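Local coordinates for protein probable arylamine n-acetyl transferase (Mycobacterium abscessus, PDB 4GUZ) that probably transfers an acetyl group from acetyl-coenzyme A to arylamines, at residues 226-238 with 241-254. Residues are numbered along the deposited sequence; the frame is centred on the assembly and turned at random.
Sequences SPDHAYILDHREL and IQPGVGRKTRQLTP
The guanidinium of Arg-236 has CD of Pro-254 over the centre of one face, 4.0 Å above its plane; the side-chain amide of Gln-251 lies over the opposite face, its plane 29° from the guanidinium, and the carbonyl O of Leu-252 lies at the edge. Arg-236 sits in the turn and His-229 near the far end of the first of two consecutive hairpins in an antiparallel meander, 229-234, 237-242 and 246-251. NE of Arg-236 donates to Leu-252 O at 3.0 Å, nearly along the C=O axis, and NH1 turns to Leu-281 O. The bend at chi3 (56°) brings NE to its oxygen, and the long chain with its several N-H groups links the residue just after strand 246-251 to the C-terminal helix 271-282. The His-229 ring has Ile-241 O above one face, near the rim, and Gln-242 OE1 at its edge, bonded weakly by ND1; its NE2 bonds OE2 of Glu-240.

Ala-230 and Ile-241 form a hydrogen-bonded pair, as do Leu-238 and Arg-250. The first hairpin turns through a type II' turn, Asp-234 to Glu-237; the second includes a classic bulge, Val-245 and Gly-246 opposite Gln-242. Branched, apolar Ile-241 suits this buried place on the sheet face it shares with Ala-230, its CD1 meeting CD1 of Ile-232 at 3.8 Å. Leu-252 packs CD1 against CD1 of Leu-233 and CB of Leu-238, and touches Val-257 and Thr-260 of helix 254-263. Gln-242 serves as donor too: its NE2 reaches OD1 of Asp-228 at 3.2 Å, 53° out of the carboxylate plane, an oxygen also bonded by Ser-154 OG.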
loop_
_atom_site.group_PDB
_atom_site.type_symbol
_atom_site.label_atom_id
_atom_site.label_comp_id
_atom_site.label_asym_id
_atom_site.label_seq_id
_atom_site.Cartn_x
_atom_site.Cartn_y
_atom_site.Cartn_z
ATOM N N SER A 226 11.299 4.265 3.974
ATOM C CA SER A 226 11.756 5.194 4.990
ATOM C C SER A 226 11.927 6.559 4.322
ATOM O O SER A 226 11.965 6.612 3.087
ATOM C CB SER A 226 13.094 4.707 5.567
ATOM O OG SER A 226 12.991 3.427 6.171
ATOM N N PRO A 227 12.165 7.670 5.068
ATOM C CA PRO A 227 12.394 8.960 4.389
ATOM C C PRO A 227 13.608 8.965 3.433
ATOM O O PRO A 227 13.580 9.680 2.425
ATOM C CB PRO A 227 12.611 9.928 5.559
ATOM C CG PRO A 227 11.859 9.312 6.700
ATOM C CD PRO A 227 12.160 7.837 6.538
ATOM N N ASP A 228 14.655 8.175 3.721
ATOM C CA ASP A 228 15.852 8.207 2.885
ATOM C C ASP A 228 16.346 6.798 2.511
ATOM O O ASP A 228 17.537 6.600 2.219
ATOM C CB ASP A 228 16.963 9.023 3.603
ATOM C CG ASP A 228 18.153 9.421 2.736
ATOM O OD1 ASP A 228 17.934 9.846 1.585
ATOM O OD2 ASP A 228 19.308 9.281 3.211
ATOM N N HIS A 229 15.401 5.835 2.410
ATOM C CA HIS A 229 15.760 4.460 2.073
ATOM C C HIS A 229 14.548 3.608 1.798
ATOM O O HIS A 229 13.469 3.916 2.282
ATOM C CB HIS A 229 16.534 3.821 3.244
ATOM C CG HIS A 229 17.571 2.838 2.807
ATOM N ND1 HIS A 229 18.752 3.250 2.212
ATOM C CD2 HIS A 229 17.572 1.488 2.897
ATOM C CE1 HIS A 229 19.429 2.143 1.954
ATOM N NE2 HIS A 229 18.756 1.058 2.349
ATOM N N ALA A 230 14.755 2.483 1.085
ATOM C CA ALA A 230 13.717 1.481 0.837
ATOM C C ALA A 230 14.322 0.116 0.594
ATOM O O ALA A 230 15.474 0.008 0.178
ATOM C CB ALA A 230 12.859 1.875 -0.356
ATOM N N TYR A 231 13.548 -0.926 0.887
ATOM C CA TYR A 231 13.855 -2.325 0.598
ATOM C C TYR A 231 12.678 -2.972 -0.062
ATOM O O TYR A 231 11.530 -2.757 0.354
ATOM C CB TYR A 231 14.164 -3.153 1.855
ATOM C CG TYR A 231 15.422 -2.791 2.590
ATOM C CD1 TYR A 231 16.649 -3.333 2.218
ATOM C CD2 TYR A 231 15.377 -1.999 3.731
ATOM C CE1 TYR A 231 17.814 -3.039 2.926
ATOM C CE2 TYR A 231 16.532 -1.700 4.449
ATOM C CZ TYR A 231 17.748 -2.222 4.045
ATOM O OH TYR A 231 18.875 -1.920 4.775
ATOM N N ILE A 232 12.964 -3.810 -1.033
ATOM C CA ILE A 232 11.976 -4.606 -1.740
ATOM C C ILE A 232 12.547 -6.000 -1.909
ATOM O O ILE A 232 13.602 -6.139 -2.521
ATOM C CB ILE A 232 11.548 -4.035 -3.132
ATOM C CG1 ILE A 232 10.901 -2.626 -3.062
ATOM C CG2 ILE A 232 10.604 -5.035 -3.845
ATOM C CD1 ILE A 232 10.603 -1.920 -4.496
ATOM N N LEU A 233 11.847 -7.015 -1.406
ATOM C CA LEU A 233 12.200 -8.402 -1.666
ATOM C C LEU A 233 11.328 -8.863 -2.837
ATOM O O LEU A 233 10.096 -8.889 -2.735
ATOM C CB LEU A 233 12.019 -9.282 -0.418
ATOM C CG LEU A 233 12.273 -10.777 -0.616
ATOM C CD1 LEU A 233 13.759 -11.060 -0.876
ATOM C CD2 LEU A 233 11.780 -11.580 0.563
ATOM N N ASP A 234 11.962 -9.144 -3.978
ATOM C CA ASP A 234 11.256 -9.565 -5.173
ATOM C C ASP A 234 11.546 -11.061 -5.310
ATOM O O ASP A 234 12.582 -11.449 -5.857
ATOM C CB ASP A 234 11.715 -8.725 -6.390
ATOM C CG ASP A 234 10.907 -8.958 -7.654
ATOM O OD1 ASP A 234 9.967 -9.781 -7.616
ATOM O OD2 ASP A 234 11.219 -8.313 -8.693
ATOM N N HIS A 235 10.681 -11.883 -4.683
ATOM C CA HIS A 235 10.783 -13.348 -4.588
ATOM C C HIS A 235 11.990 -13.663 -3.680
ATOM O O HIS A 235 11.845 -13.552 -2.460
ATOM C CB HIS A 235 10.845 -14.027 -5.976
ATOM C CG HIS A 235 10.644 -15.508 -5.945
ATOM N ND1 HIS A 235 9.535 -16.076 -5.341
ATOM C CD2 HIS A 235 11.388 -16.492 -6.502
ATOM C CE1 HIS A 235 9.657 -17.382 -5.522
ATOM N NE2 HIS A 235 10.749 -17.681 -6.220
ATOM N N ARG A 236 13.172 -13.955 -4.250
ATOM C CA ARG A 236 14.403 -14.220 -3.483
ATOM C C ARG A 236 15.465 -13.117 -3.721
ATOM O O ARG A 236 16.585 -13.212 -3.219
ATOM C CB ARG A 236 14.974 -15.602 -3.867
ATOM C CG ARG A 236 14.245 -16.775 -3.219
ATOM C CD ARG A 236 14.618 -18.107 -3.860
ATOM N NE ARG A 236 16.061 -18.366 -3.841
ATOM C CZ ARG A 236 16.636 -19.482 -4.285
ATOM N NH1 ARG A 236 15.895 -20.469 -4.780
ATOM N NH2 ARG A 236 17.953 -19.626 -4.226
ATOM N N GLU A 237 15.129 -12.102 -4.523
ATOM C CA GLU A 237 16.058 -11.023 -4.839
ATOM C C GLU A 237 15.821 -9.851 -3.919
ATOM O O GLU A 237 14.733 -9.282 -3.923
ATOM C CB GLU A 237 15.900 -10.582 -6.299
ATOM C CG GLU A 237 17.086 -9.798 -6.834
ATOM C CD GLU A 237 18.360 -10.580 -7.111
ATOM O OE1 GLU A 237 18.291 -11.808 -7.338
ATOM O OE2 GLU A 237 19.416 -9.930 -7.238
ATOM N N LEU A 238 16.835 -9.477 -3.153
ATOM C CA LEU A 238 16.686 -8.345 -2.240
ATOM C C LEU A 238 17.190 -7.101 -2.900
ATOM O O LEU A 238 18.368 -7.033 -3.222
ATOM C CB LEU A 238 17.430 -8.587 -0.914
ATOM C CG LEU A 238 17.306 -7.466 0.151
ATOM C CD1 LEU A 238 15.850 -7.264 0.613
ATOM C CD2 LEU A 238 18.209 -7.765 1.349
ATOM N N ILE A 241 17.376 0.178 -1.919
ATOM C CA ILE A 241 17.269 1.417 -2.687
ATOM C C ILE A 241 17.683 2.644 -1.875
ATOM O O ILE A 241 17.165 2.885 -0.786
ATOM C CB ILE A 241 15.805 1.590 -3.195
ATOM C CG1 ILE A 241 15.276 0.306 -3.910
ATOM C CG2 ILE A 241 15.651 2.842 -4.086
ATOM C CD1 ILE A 241 13.738 0.170 -3.867
ATOM N N GLN A 242 18.555 3.451 -2.473
ATOM C CA GLN A 242 19.010 4.725 -1.929
ATOM C C GLN A 242 18.421 5.813 -2.818
ATOM O O GLN A 242 18.894 6.036 -3.945
ATOM C CB GLN A 242 20.554 4.809 -1.831
ATOM C CG GLN A 242 21.047 6.181 -1.317
ATOM C CD GLN A 242 20.404 6.594 0.005
ATOM O OE1 GLN A 242 20.433 5.857 0.997
ATOM N NE2 GLN A 242 19.791 7.781 0.036
ATOM N N PRO A 243 17.309 6.420 -2.378
ATOM C CA PRO A 243 16.673 7.470 -3.196
ATOM C C PRO A 243 17.660 8.566 -3.578
ATOM O O PRO A 243 18.466 8.978 -2.738
ATOM C CB PRO A 243 15.564 8.018 -2.283
ATOM C CG PRO A 243 15.960 7.593 -0.909
ATOM C CD PRO A 243 16.638 6.271 -1.073
ATOM N N GLY A 244 17.613 8.987 -4.843
ATOM C CA GLY A 244 18.536 9.982 -5.385
ATOM C C GLY A 244 19.849 9.404 -5.890
ATOM O O GLY A 244 20.629 10.107 -6.543
ATOM N N VAL A 245 20.112 8.125 -5.612
ATOM C CA VAL A 245 21.348 7.439 -6.032
ATOM C C VAL A 245 21.044 6.218 -6.915
ATOM O O VAL A 245 21.628 6.078 -7.997
ATOM C CB VAL A 245 22.231 7.022 -4.813
ATOM C CG1 VAL A 245 23.448 6.213 -5.263
ATOM C CG2 VAL A 245 22.662 8.240 -3.998
ATOM N N GLY A 246 20.215 5.308 -6.413
ATOM C CA GLY A 246 19.881 4.097 -7.156
ATOM C C GLY A 246 19.694 2.903 -6.258
ATOM O O GLY A 246 19.252 3.046 -5.115
ATOM N N ARG A 247 19.966 1.700 -6.796
ATOM C CA ARG A 247 19.767 0.490 -6.029
ATOM C C ARG A 247 20.789 -0.574 -6.346
ATOM O O ARG A 247 21.473 -0.525 -7.364
ATOM C CB ARG A 247 18.333 -0.067 -6.241
ATOM C CG ARG A 247 18.012 -0.495 -7.649
ATOM C CD ARG A 247 16.674 -1.197 -7.694
ATOM N NE ARG A 247 15.572 -0.233 -7.673
ATOM C CZ ARG A 247 14.294 -0.579 -7.651
ATOM N NH1 ARG A 247 13.947 -1.863 -7.632
ATOM N NH2 ARG A 247 13.349 0.354 -7.639
ATOM N N LYS A 248 20.882 -1.542 -5.440
ATOM C CA LYS A 248 21.719 -2.713 -5.579
ATOM C C LYS A 248 20.816 -3.905 -5.293
ATOM O O LYS A 248 19.819 -3.762 -4.578
ATOM C CB LYS A 248 22.954 -2.654 -4.651
ATOM C CG LYS A 248 22.643 -2.709 -3.150
ATOM C CD LYS A 248 23.919 -2.926 -2.353
ATOM C CE LYS A 248 23.656 -3.048 -0.879
ATOM N NZ LYS A 248 24.923 -3.225 -0.120
ATOM N N THR A 249 21.153 -5.059 -5.848
ATOM C CA THR A 249 20.366 -6.288 -5.724
ATOM C C THR A 249 21.247 -7.476 -5.399
ATOM O O THR A 249 22.379 -7.550 -5.884
ATOM C CB THR A 249 19.595 -6.557 -7.052
ATOM O OG1 THR A 249 20.529 -6.641 -8.141
ATOM C CG2 THR A 249 18.581 -5.467 -7.374
ATOM N N ARG A 250 20.731 -8.401 -4.581
ATOM C CA ARG A 250 21.426 -9.630 -4.218
ATOM C C ARG A 250 20.421 -10.781 -4.059
ATOM O O ARG A 250 19.316 -10.570 -3.533
ATOM C CB ARG A 250 22.298 -9.460 -2.962
ATOM C CG ARG A 250 21.561 -9.084 -1.682
ATOM C CD ARG A 250 22.504 -8.979 -0.490
ATOM N NE ARG A 250 22.882 -10.299 0.019
ATOM C CZ ARG A 250 22.538 -10.777 1.210
ATOM N NH1 ARG A 250 21.802 -10.046 2.039
ATOM N NH2 ARG A 250 22.919 -11.993 1.580
ATOM N N GLN A 251 20.794 -11.984 -4.563
ATOM C CA GLN A 251 19.962 -13.172 -4.449
ATOM C C GLN A 251 20.152 -13.805 -3.073
ATOM O O GLN A 251 21.285 -13.958 -2.607
ATOM C CB GLN A 251 20.274 -14.190 -5.567
ATOM C CG GLN A 251 19.390 -15.453 -5.522
ATOM C CD GLN A 251 18.130 -15.394 -6.366
ATOM O OE1 GLN A 251 17.454 -14.355 -6.520
ATOM N NE2 GLN A 251 17.754 -16.546 -6.897
ATOM N N LEU A 252 19.049 -14.209 -2.453
ATOM C CA LEU A 252 19.051 -14.861 -1.153
ATOM C C LEU A 252 18.703 -16.318 -1.315
ATOM O O LEU A 252 17.907 -16.668 -2.193
ATOM C CB LEU A 252 18.033 -14.189 -0.206
ATOM C CG LEU A 252 18.193 -12.679 0.089
ATOM C CD1 LEU A 252 17.028 -12.171 0.882
ATOM C CD2 LEU A 252 19.443 -12.399 0.893
ATOM N N THR A 253 19.300 -17.172 -0.469
ATOM C CA THR A 253 18.965 -18.591 -0.400
ATOM C C THR A 253 17.604 -18.697 0.315
ATOM O O THR A 253 17.268 -17.760 1.049
ATOM C CB THR A 253 20.040 -19.380 0.386
ATOM O OG1 THR A 253 20.048 -18.918 1.735
ATOM C CG2 THR A 253 21.437 -19.313 -0.236
ATOM N N PRO A 254 16.865 -19.831 0.249
ATOM C CA PRO A 254 15.596 -19.920 0.995
ATOM C C PRO A 254 15.744 -19.584 2.495
ATOM O O PRO A 254 14.898 -18.869 3.040
ATOM C CB PRO A 254 15.172 -21.371 0.759
ATOM C CG PRO A 254 15.726 -21.689 -0.586
ATOM C CD PRO A 254 17.079 -21.047 -0.565
#